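Probable translation initiation factor eIF-2B subunit epsilon (Schizosaccharomyces pombe, PDB 5B04) forms part of the eIF2B complex, which catalyses the exchange of GDP for GTP on the gamma subunit of initiation factor eIF2. Local coordinates at residues Val22-Tyr27 and Pro39-Pro44; Phe69-Ala74 and Ser100-Ser105; Arg167-Thr172 and Val214-Ile219; Ser174-Ile179 and Gln190-Gly195. All blocks are in the same frame, centred on the assembly; numbering follows the deposited sequence.

Contact 1 of 4, residues Val22-Tyr27 and Pro39-Pro44; sequences VLSDSY and PRCLLP
R40 and C41, in the short 3-10 segment 40-42, press against the loop that leaves strand 19-23, meeting S24, D25 and Y27. The tight part is the R40 side chain. Its CG stands anti to the backbone N (chi1 180°) and the chain bends at chi3 (51°), which lays the aliphatic portion alongside Y27, CD lying 3.9 Å from Y27 CB. Beyond the bend, the edge of the guanidinium faces the S24 backbone, with S24 CA in its plane and 4.0 Å from R40 NH2. On the C41 side, S24 OG comes within 3.4 Å of C41 CB. The other side is looser: D25 CB points away from 39-44, and D25 OD1 accepts a hydrogen bond from A72 N, while the partly exposed Y27 sends its hydroxyl to R273. An alanine at R40 would probably leave D129 without its salt-bridge partner and open a gap beside Y27 CB. Both segments belong to the nucleotidyl transferase-like domain, in whose catalytic relatives the loop after the first strand lines the nucleotide site. With no clear hydrogen bond between the segments, the chemistry implies a join made by van der Waals packing, the arginine charge being met by D129.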
loop_
_atom_site.group_PDB
_atom_site.type_symbol
_atom_site.label_atom_id
_atom_site.label_comp_id
_atom_site.label_asym_id
_atom_site.label_seq_id
_atom_site.Cartn_x
_atom_site.Cartn_y
_atom_site.Cartn_z
ATOM N N VAL I 22 45.132 17.104 40.416
ATOM C CA VAL I 22 45.476 17.730 39.148
ATOM C C VAL I 22 46.783 18.503 39.255
ATOM O O VAL I 22 46.873 19.495 39.977
ATOM C CB VAL I 22 44.371 18.690 38.671
ATOM C CG1 VAL I 22 44.732 19.275 37.315
ATOM C CG2 VAL I 22 43.036 17.968 38.606
ATOM N N LEU I 23 47.799 18.039 38.537
ATOM C CA LEU I 23 49.064 18.755 38.484
ATOM C C LEU I 23 49.063 19.774 37.358
ATOM O O LEU I 23 49.621 19.532 36.288
ATOM C CB LEU I 23 50.237 17.792 38.309
ATOM C CG LEU I 23 50.940 17.351 39.591
ATOM C CD1 LEU I 23 50.129 16.293 40.323
ATOM C CD2 LEU I 23 52.337 16.852 39.276
ATOM N N SER I 24 48.428 20.915 37.602
ATOM C CA SER I 24 48.501 22.032 36.674
ATOM C C SER I 24 49.933 22.547 36.636
ATOM O O SER I 24 50.773 22.108 37.423
ATOM C CB SER I 24 47.537 23.147 37.084
ATOM O OG SER I 24 47.585 24.225 36.167
ATOM N N ASP I 25 50.233 23.349 35.645
ATOM C CA ASP I 25 51.535 23.947 35.588
ATOM C C ASP I 25 52.545 22.947 35.136
ATOM O O ASP I 25 53.719 23.244 35.112
ATOM C CB ASP I 25 51.939 24.421 36.967
ATOM C CG ASP I 25 53.164 25.279 36.939
ATOM O OD1 ASP I 25 53.022 26.494 36.766
ATOM O OD2 ASP I 25 54.272 24.749 37.098
ATOM N N SER I 26 52.105 21.751 34.803
ATOM C CA SER I 26 53.037 20.721 34.433
ATOM C C SER I 26 53.759 21.063 33.168
ATOM O O SER I 26 54.956 20.874 33.070
ATOM C CB SER I 26 52.327 19.402 34.280
ATOM O OG SER I 26 52.408 18.687 35.482
ATOM N N TYR I 27 53.037 21.563 32.186
ATOM C CA TYR I 27 53.639 21.783 30.889
ATOM C C TYR I 27 53.824 23.221 30.514
ATOM O O TYR I 27 54.243 23.529 29.429
ATOM C CB TYR I 27 52.882 21.018 29.829
ATOM C CG TYR I 27 52.855 19.569 30.153
ATOM C CD1 TYR I 27 53.906 18.759 29.829
ATOM C CD2 TYR I 27 51.810 19.027 30.827
ATOM C CE1 TYR I 27 53.900 17.431 30.154
ATOM C CE2 TYR I 27 51.790 17.701 31.146
ATOM C CZ TYR I 27 52.842 16.916 30.811
ATOM O OH TYR I 27 52.812 15.597 31.128
ATOM N N PRO I 39 48.236 31.319 32.940
ATOM C CA PRO I 39 48.685 29.925 33.059
ATOM C C PRO I 39 48.191 29.029 31.924
ATOM O O PRO I 39 47.192 29.348 31.279
ATOM C CB PRO I 39 48.082 29.482 34.391
ATOM C CG PRO I 39 46.896 30.363 34.563
ATOM C CD PRO I 39 47.319 31.689 34.031
ATOM N N ARG I 40 48.892 27.924 31.693
ATOM C CA ARG I 40 48.546 26.997 30.619
ATOM C C ARG I 40 47.142 26.423 30.790
ATOM O O ARG I 40 46.434 26.188 29.811
ATOM C CB ARG I 40 49.565 25.858 30.549
ATOM C CG ARG I 40 49.275 24.836 29.464
ATOM C CD ARG I 40 49.886 23.489 29.799
ATOM N NE ARG I 40 49.524 23.054 31.145
ATOM C CZ ARG I 40 48.361 22.495 31.462
ATOM N NH1 ARG I 40 47.439 22.299 30.529
ATOM N NH2 ARG I 40 48.117 22.131 32.715
ATOM N N CYS I 41 46.740 26.211 32.039
ATOM C CA CYS I 41 45.444 25.611 32.335
ATOM C C CYS I 41 44.285 26.569 32.075
ATOM O O CYS I 41 43.122 26.171 32.129
ATOM C CB CYS I 41 45.400 25.129 33.786
ATOM S SG CYS I 41 45.525 26.452 35.010
ATOM N N LEU I 42 44.599 27.831 31.797
ATOM C CA LEU I 42 43.565 28.821 31.513
ATOM C C LEU I 42 43.544 29.214 30.040
ATOM O O LEU I 42 42.756 30.068 29.630
ATOM C CB LEU I 42 43.755 30.064 32.385
ATOM C CG LEU I 42 43.310 29.928 33.842
ATOM C CD1 LEU I 42 43.421 31.260 34.568
ATOM C CD2 LEU I 42 41.890 29.390 33.919
ATOM N N LEU I 43 44.409 28.590 29.248
ATOM C CA LEU I 43 44.413 28.813 27.807
ATOM C C LEU I 43 43.146 28.235 27.189
ATOM O O LEU I 43 42.691 27.163 27.587
ATOM C CB LEU I 43 45.649 28.188 27.158
ATOM C CG LEU I 43 47.015 28.673 27.642
ATOM C CD1 LEU I 43 48.126 28.026 26.829
ATOM C CD2 LEU I 43 47.106 30.190 27.575
ATOM N N PRO I 44 42.564 28.951 26.217
ATOM C CA PRO I 44 41.356 28.467 25.546
ATOM C C PRO I 44 41.667 27.464 24.436
ATOM O O PRO I 44 42.382 27.790 23.488
ATOM C CB PRO I 44 40.741 29.745 24.976
ATOM C CG PRO I 44 41.912 30.631 24.720
ATOM C CD PRO I 44 42.939 30.307 25.776
#

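Contact 2 of 4, residues Phe69-Ala74 and Ser100-Ser105; sequences FCCAHA and SRESLS
The backbone link between C70 and S100 is one hydrogen bond, S100 N to C70 O at 3.2 Å with an N-H...O angle of 159°, formed where two parallel strands run out into loops. Strands 65-70 and 94-99 are neighbours in the sheet, and helix 74-83 lies between them in sequence, so these are the C-terminal ends of the two parallel strands of a beta-alpha-beta crossover in the Rossmann-like nucleotidyl transferase domain. After C70 the chain reverses through a type II turn from C71 to A74 and enters the helix with H73 at the N-cap position.

C71 packs against the inside of the bend in the 100-105 loop. Its SG is anti to the backbone N (chi1 170°), and this rotation carries the sulfur to the E102 backbone, 3.6 Å from E102 N, with E102 CG 4.0 Å away. Closer to the backbone, C71 CB packs at 3.8 Å from S100 O. The carboxylate of E102 belongs to an exposed residue, so this margin faces solvent, whereas F69 is buried.

F69 also packs on A109, E112 and L113 of helix 108-115, so its side chain touches both that helix and the loop. L104 meets the ring with a single methyl: its CD2 reaches the F69 ring obliquely, 3.5 Å from CD1 and 3.6 Å from F69 CB.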
loop_
_atom_site.group_PDB
_atom_site.type_symbol
_atom_site.label_atom_id
_atom_site.label_comp_id
_atom_site.label_asym_id
_atom_site.label_seq_id
_atom_site.Cartn_x
_atom_site.Cartn_y
_atom_site.Cartn_z
ATOM N N PHE I 69 47.582 21.202 42.138
ATOM C CA PHE I 69 48.953 21.655 42.332
ATOM C C PHE I 69 49.330 22.647 41.240
ATOM O O PHE I 69 49.336 22.307 40.056
ATOM C CB PHE I 69 49.926 20.474 42.333
ATOM C CG PHE I 69 49.988 19.736 43.640
ATOM C CD1 PHE I 69 50.771 20.209 44.679
ATOM C CD2 PHE I 69 49.271 18.567 43.826
ATOM C CE1 PHE I 69 50.837 19.532 45.881
ATOM C CE2 PHE I 69 49.332 17.886 45.028
ATOM C CZ PHE I 69 50.116 18.369 46.056
ATOM N N CYS I 70 49.643 23.875 41.639
ATOM C CA CYS I 70 49.934 24.931 40.677
ATOM C C CYS I 70 51.018 25.879 41.178
ATOM O O CYS I 70 51.077 26.200 42.364
ATOM C CB CYS I 70 48.661 25.714 40.359
ATOM S SG CYS I 70 47.856 26.448 41.801
ATOM N N CYS I 71 51.873 26.327 40.263
ATOM C CA CYS I 71 52.963 27.230 40.612
ATOM C C CYS I 71 52.823 28.590 39.933
ATOM O O CYS I 71 52.357 29.551 40.544
ATOM C CB CYS I 71 54.310 26.607 40.246
ATOM S SG CYS I 71 55.706 27.746 40.378
ATOM N N ALA I 72 53.235 28.666 38.671
ATOM C CA ALA I 72 53.219 29.927 37.936
ATOM C C ALA I 72 51.798 30.438 37.724
ATOM O O ALA I 72 50.906 29.677 37.345
ATOM C CB ALA I 72 53.932 29.774 36.601
ATOM N N HIS I 73 51.607 31.730 37.980
ATOM C CA HIS I 73 50.315 32.396 37.834
ATOM C C HIS I 73 49.227 31.746 38.682
ATOM O O HIS I 73 48.054 31.759 38.312
ATOM C CB HIS I 73 49.880 32.417 36.367
ATOM C CG HIS I 73 50.775 33.226 35.482
ATOM N ND1 HIS I 73 50.800 34.603 35.508
ATOM C CD2 HIS I 73 51.672 32.851 34.540
ATOM C CE1 HIS I 73 51.678 35.042 34.623
ATOM N NE2 HIS I 73 52.220 33.999 34.022
ATOM N N ALA I 74 49.619 31.189 39.825
ATOM C CA ALA I 74 48.679 30.517 40.718
ATOM C C ALA I 74 47.617 31.480 41.239
ATOM O O ALA I 74 46.557 31.056 41.698
ATOM C CB ALA I 74 49.419 29.868 41.877
ATOM N N SER I 100 52.853 25.516 44.985
ATOM C CA SER I 100 54.174 24.932 45.174
ATOM C C SER I 100 55.238 25.782 44.492
ATOM O O SER I 100 54.939 26.846 43.948
ATOM C CB SER I 100 54.213 23.502 44.634
ATOM O OG SER I 100 55.494 22.924 44.816
ATOM N N ARG I 101 56.479 25.311 44.525
ATOM C CA ARG I 101 57.581 26.023 43.891
ATOM C C ARG I 101 57.808 25.523 42.467
ATOM O O ARG I 101 57.241 24.508 42.059
ATOM C CB ARG I 101 58.857 25.882 44.721
ATOM C CG ARG I 101 58.611 25.542 46.182
ATOM C CD ARG I 101 59.816 24.848 46.781
ATOM N NE ARG I 101 59.959 23.494 46.257
ATOM C CZ ARG I 101 61.056 22.757 46.381
ATOM N NH1 ARG I 101 62.115 23.243 47.014
ATOM N NH2 ARG I 101 61.096 21.534 45.870
ATOM N N GLU I 102 58.648 26.242 41.726
ATOM C CA GLU I 102 58.852 26.017 40.294
ATOM C C GLU I 102 59.165 24.570 39.914
ATOM O O GLU I 102 59.819 23.846 40.666
ATOM C CB GLU I 102 59.976 26.921 39.783
ATOM C CG GLU I 102 59.645 28.403 39.815
ATOM C CD GLU I 102 60.808 29.267 39.368
ATOM O OE1 GLU I 102 61.926 28.730 39.219
ATOM O OE2 GLU I 102 60.604 30.483 39.165
ATOM N N SER I 103 58.683 24.175 38.737
ATOM C CA SER I 103 58.938 22.854 38.164
ATOM C C SER I 103 58.542 21.716 39.098
ATOM O O SER I 103 59.319 20.785 39.317
ATOM C CB SER I 103 60.414 22.717 37.779
ATOM O OG SER I 103 60.706 21.402 37.340
ATOM N N LEU I 104 57.332 21.792 39.642
ATOM C CA LEU I 104 56.847 20.770 40.563
ATOM C C LEU I 104 56.710 19.415 39.877
ATOM O O LEU I 104 56.089 19.299 38.821
ATOM C CB LEU I 104 55.506 21.182 41.168
ATOM C CG LEU I 104 54.914 20.159 42.138
ATOM C CD1 LEU I 104 55.827 19.965 43.338
ATOM C CD2 LEU I 104 53.527 20.581 42.576
ATOM N N SER I 105 57.293 18.393 40.493
ATOM C CA SER I 105 57.286 17.048 39.935
ATOM C C SER I 105 56.143 16.202 40.481
ATOM O O SER I 105 55.687 16.409 41.606
ATOM C CB SER I 105 58.620 16.355 40.216
ATOM O OG SER I 105 58.502 14.949 40.089
#

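Contact 3 of 4, residues Arg167-Thr172 and Val214-Ile219; sequences RTRART and VRNDLI
This is a buried polar contact in which R169, from the loop before strand 175-179, reaches the interruption in strand 212-226. R169 NE donates to L218 O at 2.7 Å and 176°, the oxygen lying in the guanidinium plane although the nitrogen sits above the L218 carbonyl plane. R169 NH2 donates to N216 OD1 at 2.8 Å with a more bent geometry, the guanidinium and amide planes being 72° apart. N216 O lies over one guanidinium face without a hydrogen bond, and NH1 bonds P164 O and only weakly N216 OD1. The extended chain from CG to NE spans the distance, its base sliding past I219, with R169 CB 3.7 Å from I219 CG1. A leucine in place of R169 would probably leave L218 O and N216 OD1 without these donors and the break in the strand less firmly held. Beside it, R215 grips D217 side-on through NE and NH2, each carboxylate oxygen using its syn lone pair, and NH2 also salt-bridges E161. N216 ND2 binds L225 O of the gamma subunit, and V214 and R215 pair with a gamma strand: a buried arginine bridging an interrupted strand, beside a beta sheet continued across a subunit interface.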
loop_
_atom_site.group_PDB
_atom_site.type_symbol
_atom_site.label_atom_id
_atom_site.label_comp_id
_atom_site.label_asym_id
_atom_site.label_seq_id
_atom_site.Cartn_x
_atom_site.Cartn_y
_atom_site.Cartn_z
ATOM N N ARG I 167 47.148 9.961 14.867
ATOM C CA ARG I 167 47.543 11.363 14.971
ATOM C C ARG I 167 47.452 11.891 16.400
ATOM O O ARG I 167 48.074 12.898 16.738
ATOM C CB ARG I 167 46.681 12.216 14.037
ATOM C CG ARG I 167 46.553 11.632 12.640
ATOM C CD ARG I 167 46.765 12.681 11.563
ATOM N NE ARG I 167 46.932 12.069 10.248
ATOM C CZ ARG I 167 46.952 12.743 9.103
ATOM N NH1 ARG I 167 46.813 14.062 9.105
ATOM N NH2 ARG I 167 47.110 12.099 7.956
ATOM N N THR I 168 46.677 11.206 17.235
ATOM C CA THR I 168 46.543 11.584 18.637
ATOM C C THR I 168 47.633 10.913 19.467
ATOM O O THR I 168 47.993 11.386 20.546
ATOM C CB THR I 168 45.157 11.203 19.192
ATOM O OG1 THR I 168 44.149 11.514 18.224
ATOM C CG2 THR I 168 44.867 11.956 20.482
ATOM N N ARG I 169 48.163 9.809 18.948
ATOM C CA ARG I 169 49.210 9.059 19.630
ATOM C C ARG I 169 50.583 9.675 19.375
ATOM O O ARG I 169 51.300 9.258 18.465
ATOM C CB ARG I 169 49.195 7.596 19.177
ATOM C CG ARG I 169 50.055 6.660 20.015
ATOM C CD ARG I 169 49.898 5.220 19.547
ATOM N NE ARG I 169 50.508 4.263 20.467
ATOM C CZ ARG I 169 51.690 3.688 20.277
ATOM N NH1 ARG I 169 52.400 3.967 19.193
ATOM N NH2 ARG I 169 52.162 2.828 21.169
ATOM N N ALA I 170 50.941 10.670 20.181
ATOM C CA ALA I 170 52.240 11.325 20.055
ATOM C C ALA I 170 53.332 10.488 20.716
ATOM O O ALA I 170 53.123 9.313 21.014
ATOM C CB ALA I 170 52.194 12.718 20.658
ATOM N N ARG I 171 54.492 11.094 20.952
ATOM C CA ARG I 171 55.652 10.351 21.439
ATOM C C ARG I 171 55.522 9.927 22.902
ATOM O O ARG I 171 55.915 8.817 23.264
ATOM C CB ARG I 171 56.927 11.175 21.250
ATOM C CG ARG I 171 58.204 10.405 21.552
ATOM C CD ARG I 171 58.250 9.084 20.794
ATOM N NE ARG I 171 58.616 9.256 19.390
ATOM C CZ ARG I 171 58.681 8.263 18.509
ATOM N NH1 ARG I 171 58.399 7.022 18.882
ATOM N NH2 ARG I 171 59.026 8.511 17.252
ATOM N N THR I 172 54.980 10.806 23.739
ATOM C CA THR I 172 54.740 10.468 25.141
ATOM C C THR I 172 53.726 9.334 25.236
ATOM O O THR I 172 53.877 8.411 26.039
ATOM C CB THR I 172 54.234 11.688 25.943
ATOM O OG1 THR I 172 55.315 12.605 26.156
ATOM C CG2 THR I 172 53.676 11.260 27.294
ATOM N N VAL I 214 51.155 -8.188 23.660
ATOM C CA VAL I 214 52.078 -7.089 23.413
ATOM C C VAL I 214 51.395 -6.053 22.530
ATOM O O VAL I 214 51.070 -6.330 21.376
ATOM C CB VAL I 214 53.376 -7.567 22.740
ATOM C CG1 VAL I 214 54.313 -6.394 22.505
ATOM C CG2 VAL I 214 54.048 -8.633 23.589
ATOM N N ARG I 215 51.177 -4.861 23.074
ATOM C CA ARG I 215 50.356 -3.868 22.392
ATOM C C ARG I 215 51.091 -2.560 22.109
ATOM O O ARG I 215 51.465 -1.829 23.027
ATOM C CB ARG I 215 49.098 -3.586 23.214
ATOM C CG ARG I 215 48.305 -4.834 23.561
ATOM C CD ARG I 215 46.914 -4.496 24.066
ATOM N NE ARG I 215 46.090 -3.898 23.022
ATOM C CZ ARG I 215 44.782 -3.690 23.131
ATOM N NH1 ARG I 215 44.144 -4.036 24.242
ATOM N NH2 ARG I 215 44.110 -3.140 22.129
ATOM N N ASN I 216 51.291 -2.278 20.826
ATOM C CA ASN I 216 51.849 -1.006 20.387
ATOM C C ASN I 216 50.741 -0.141 19.790
ATOM O O ASN I 216 50.997 0.869 19.134
ATOM C CB ASN I 216 52.972 -1.234 19.371
ATOM C CG ASN I 216 53.766 0.026 19.080
ATOM O OD1 ASN I 216 53.733 0.987 19.849
ATOM N ND2 ASN I 216 54.480 0.030 17.961
ATOM N N ASP I 217 49.499 -0.551 20.032
ATOM C CA ASP I 217 48.340 0.145 19.487
ATOM C C ASP I 217 47.655 1.015 20.534
ATOM O O ASP I 217 46.593 1.580 20.280
ATOM C CB ASP I 217 47.336 -0.860 18.919
ATOM C CG ASP I 217 46.791 -1.800 19.977
ATOM O OD1 ASP I 217 47.599 -2.374 20.735
ATOM O OD2 ASP I 217 45.555 -1.959 20.057
ATOM N N LEU I 218 48.262 1.124 21.709
ATOM C CA LEU I 218 47.632 1.830 22.818
ATOM C C LEU I 218 48.097 3.277 22.948
ATOM O O LEU I 218 49.265 3.593 22.720
ATOM C CB LEU I 218 47.892 1.087 24.130
ATOM C CG LEU I 218 47.301 -0.319 24.221
ATOM C CD1 LEU I 218 47.547 -0.920 25.597
ATOM C CD2 LEU I 218 45.815 -0.293 23.899
ATOM N N ILE I 219 47.164 4.152 23.313
ATOM C CA ILE I 219 47.489 5.529 23.655
ATOM C C ILE I 219 47.614 5.662 25.168
ATOM O O ILE I 219 46.648 5.444 25.902
ATOM C CB ILE I 219 46.427 6.520 23.139
ATOM C CG1 ILE I 219 46.535 6.676 21.622
ATOM C CG2 ILE I 219 46.588 7.874 23.814
ATOM C CD1 ILE I 219 45.624 7.745 21.052
#

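Contact 4 of 4, residues Ser174-Ile179 and Gln190-Gly195; sequences SSVFVI and QANERG
N192 ND2 donates to S174 OG at 2.6 Å and 170°, with the oxygen in the amide plane, and the same nitrogen also binds N216 OD1. The N192 backbone N adds a second bond to S174, reaching its O at 3.0 Å, so one asparagine holds both the side chain and the carbonyl of that serine. With CG anti to its carbonyl carbon (chi1 -65°), N192 directs its amide back over 174-179; the N192 and V176 side chains cross at about a right angle, with N192 OD1 3.2 Å from V176 CG2.

Beyond this polar end the segments become an antiparallel ladder. V176 and Q190 form the hydrogen-bonded pair: V176 N to Q190 O is 3.0 Å and nearly straight (171°), while the return bond from Q190 N to V176 O is weak at 3.3 Å. On their face, V176 CB packs against Q190 CG. S175 and A191, the non-hydrogen-bonded pair, point to the other face, where S175 OG is 4.0 Å from A191 CB.

The ladder belongs to the beta hairpin of strands 175-179 and 186-191. Strand 175-179 pairs on its other edge with strand 212-226, V176 packing on V214, and M222 of the gamma subunit covers V176, Q190 and N192.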
loop_
_atom_site.group_PDB
_atom_site.type_symbol
_atom_site.label_atom_id
_atom_site.label_comp_id
_atom_site.label_asym_id
_atom_site.label_seq_id
_atom_site.Cartn_x
_atom_site.Cartn_y
_atom_site.Cartn_z
ATOM N N SER I 174 53.134 7.210 22.870
ATOM C CA SER I 174 53.660 6.046 22.164
ATOM C C SER I 174 54.474 5.159 23.099
ATOM O O SER I 174 55.621 5.467 23.419
ATOM C CB SER I 174 54.520 6.478 20.974
ATOM O OG SER I 174 54.992 5.354 20.251
ATOM N N SER I 175 53.872 4.056 23.532
ATOM C CA SER I 175 54.526 3.135 24.451
ATOM C C SER I 175 54.111 1.694 24.178
ATOM O O SER I 175 53.017 1.439 23.675
ATOM C CB SER I 175 54.201 3.505 25.900
ATOM O OG SER I 175 54.496 4.866 26.164
ATOM N N VAL I 176 54.989 0.754 24.512
ATOM C CA VAL I 176 54.676 -0.663 24.367
ATOM C C VAL I 176 54.201 -1.253 25.688
ATOM O O VAL I 176 54.914 -1.212 26.691
ATOM C CB VAL I 176 55.888 -1.471 23.866
ATOM C CG1 VAL I 176 55.564 -2.958 23.857
ATOM C CG2 VAL I 176 56.298 -1.009 22.480
ATOM N N PHE I 177 52.990 -1.797 25.681
ATOM C CA PHE I 177 52.440 -2.465 26.851
ATOM C C PHE I 177 52.394 -3.972 26.635
ATOM O O PHE I 177 52.070 -4.439 25.543
ATOM C CB PHE I 177 51.034 -1.943 27.167
ATOM C CG PHE I 177 51.008 -0.549 27.729
ATOM C CD1 PHE I 177 51.174 0.551 26.903
ATOM C CD2 PHE I 177 50.800 -0.338 29.081
ATOM C CE1 PHE I 177 51.143 1.834 27.419
ATOM C CE2 PHE I 177 50.767 0.941 29.603
ATOM C CZ PHE I 177 50.939 2.029 28.770
ATOM N N VAL I 178 52.728 -4.729 27.673
ATOM C CA VAL I 178 52.554 -6.177 27.646
ATOM C C VAL I 178 51.613 -6.572 28.774
ATOM O O VAL I 178 51.972 -6.503 29.950
ATOM C CB VAL I 178 53.888 -6.925 27.784
ATOM C CG1 VAL I 178 53.649 -8.427 27.813
ATOM C CG2 VAL I 178 54.825 -6.552 26.645
ATOM N N ILE I 179 50.404 -6.978 28.409
ATOM C CA ILE I 179 49.333 -7.152 29.380
ATOM C C ILE I 179 48.815 -8.586 29.438
ATOM O O ILE I 179 48.693 -9.255 28.413
ATOM C CB ILE I 179 48.154 -6.210 29.062
ATOM C CG1 ILE I 179 48.663 -4.894 28.468
ATOM C CG2 ILE I 179 47.323 -5.955 30.303
ATOM C CD1 ILE I 179 47.570 -3.896 28.161
ATOM N N GLN I 190 57.604 -0.102 28.313
ATOM C CA GLN I 190 58.750 0.638 27.804
ATOM C C GLN I 190 58.282 1.663 26.776
ATOM O O GLN I 190 57.616 1.326 25.795
ATOM C CB GLN I 190 59.802 -0.305 27.204
ATOM C CG GLN I 190 59.337 -1.150 26.030
ATOM C CD GLN I 190 60.495 -1.688 25.214
ATOM O OE1 GLN I 190 61.113 -2.690 25.575
ATOM N NE2 GLN I 190 60.799 -1.020 24.107
ATOM N N ALA I 191 58.611 2.924 27.025
ATOM C CA ALA I 191 58.214 3.999 26.129
ATOM C C ALA I 191 58.994 3.919 24.825
ATOM O O ALA I 191 60.193 3.640 24.824
ATOM C CB ALA I 191 58.421 5.349 26.793
ATOM N N ASN I 192 58.307 4.155 23.714
ATOM C CA ASN I 192 58.952 4.150 22.411
ATOM C C ASN I 192 59.879 5.345 22.237
ATOM O O ASN I 192 59.461 6.493 22.372
ATOM C CB ASN I 192 57.908 4.138 21.291
ATOM C CG ASN I 192 57.085 2.869 21.277
ATOM O OD1 ASN I 192 57.558 1.804 21.674
ATOM N ND2 ASN I 192 55.844 2.972 20.814
ATOM N N GLU I 193 61.143 5.061 21.950
ATOM C CA GLU I 193 62.106 6.098 21.609
ATOM C C GLU I 193 63.087 5.543 20.584
ATOM O O GLU I 193 63.853 4.623 20.874
ATOM C CB GLU I 193 62.836 6.606 22.856
ATOM C CG GLU I 193 63.227 5.517 23.837
ATOM C CD GLU I 193 63.857 6.058 25.104
ATOM O OE1 GLU I 193 64.322 7.219 25.094
ATOM O OE2 GLU I 193 63.889 5.322 26.113
ATOM N N ARG I 194 63.042 6.101 19.378
ATOM C CA ARG I 194 63.837 5.595 18.265
ATOM C C ARG I 194 65.328 5.676 18.572
ATOM O O ARG I 194 65.843 6.715 18.984
ATOM C CB ARG I 194 63.490 6.352 16.983
ATOM C CG ARG I 194 62.064 6.078 16.521
ATOM C CD ARG I 194 61.706 6.790 15.230
ATOM N NE ARG I 194 60.323 6.513 14.849
ATOM C CZ ARG I 194 59.698 7.076 13.821
ATOM N NH1 ARG I 194 60.330 7.957 13.058
ATOM N NH2 ARG I 194 58.437 6.758 13.556
ATOM N N GLY I 195 66.006 4.553 18.364
ATOM C CA GLY I 195 67.352 4.342 18.861
ATOM C C GLY I 195 67.313 3.031 19.620
ATOM O O GLY I 195 68.253 2.236 19.579
#

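Overall arrangement
All four contacts draw on the same mixed sheet but at two places. Contacts 1 and 2 adjoin the neighbouring strands 19-23 and 65-70 and touch through D25 and A72; contact 1 is buried near the chain centre, whereas contact 2, its centre about 17 Å from the centre of the chain, is partly exposed. Contacts 3 and 4 share neighbouring strands 175-179 and 212-226, their centres about 8 Å apart, and join through N216 with N192 and R215 with F177. Both lie well away from the chain centre yet are buried, with the gamma subunit against them. Chemistry follows place: packing dominates contacts 1 and 2, hydrogen bonding contacts 3 and 4 near the interface.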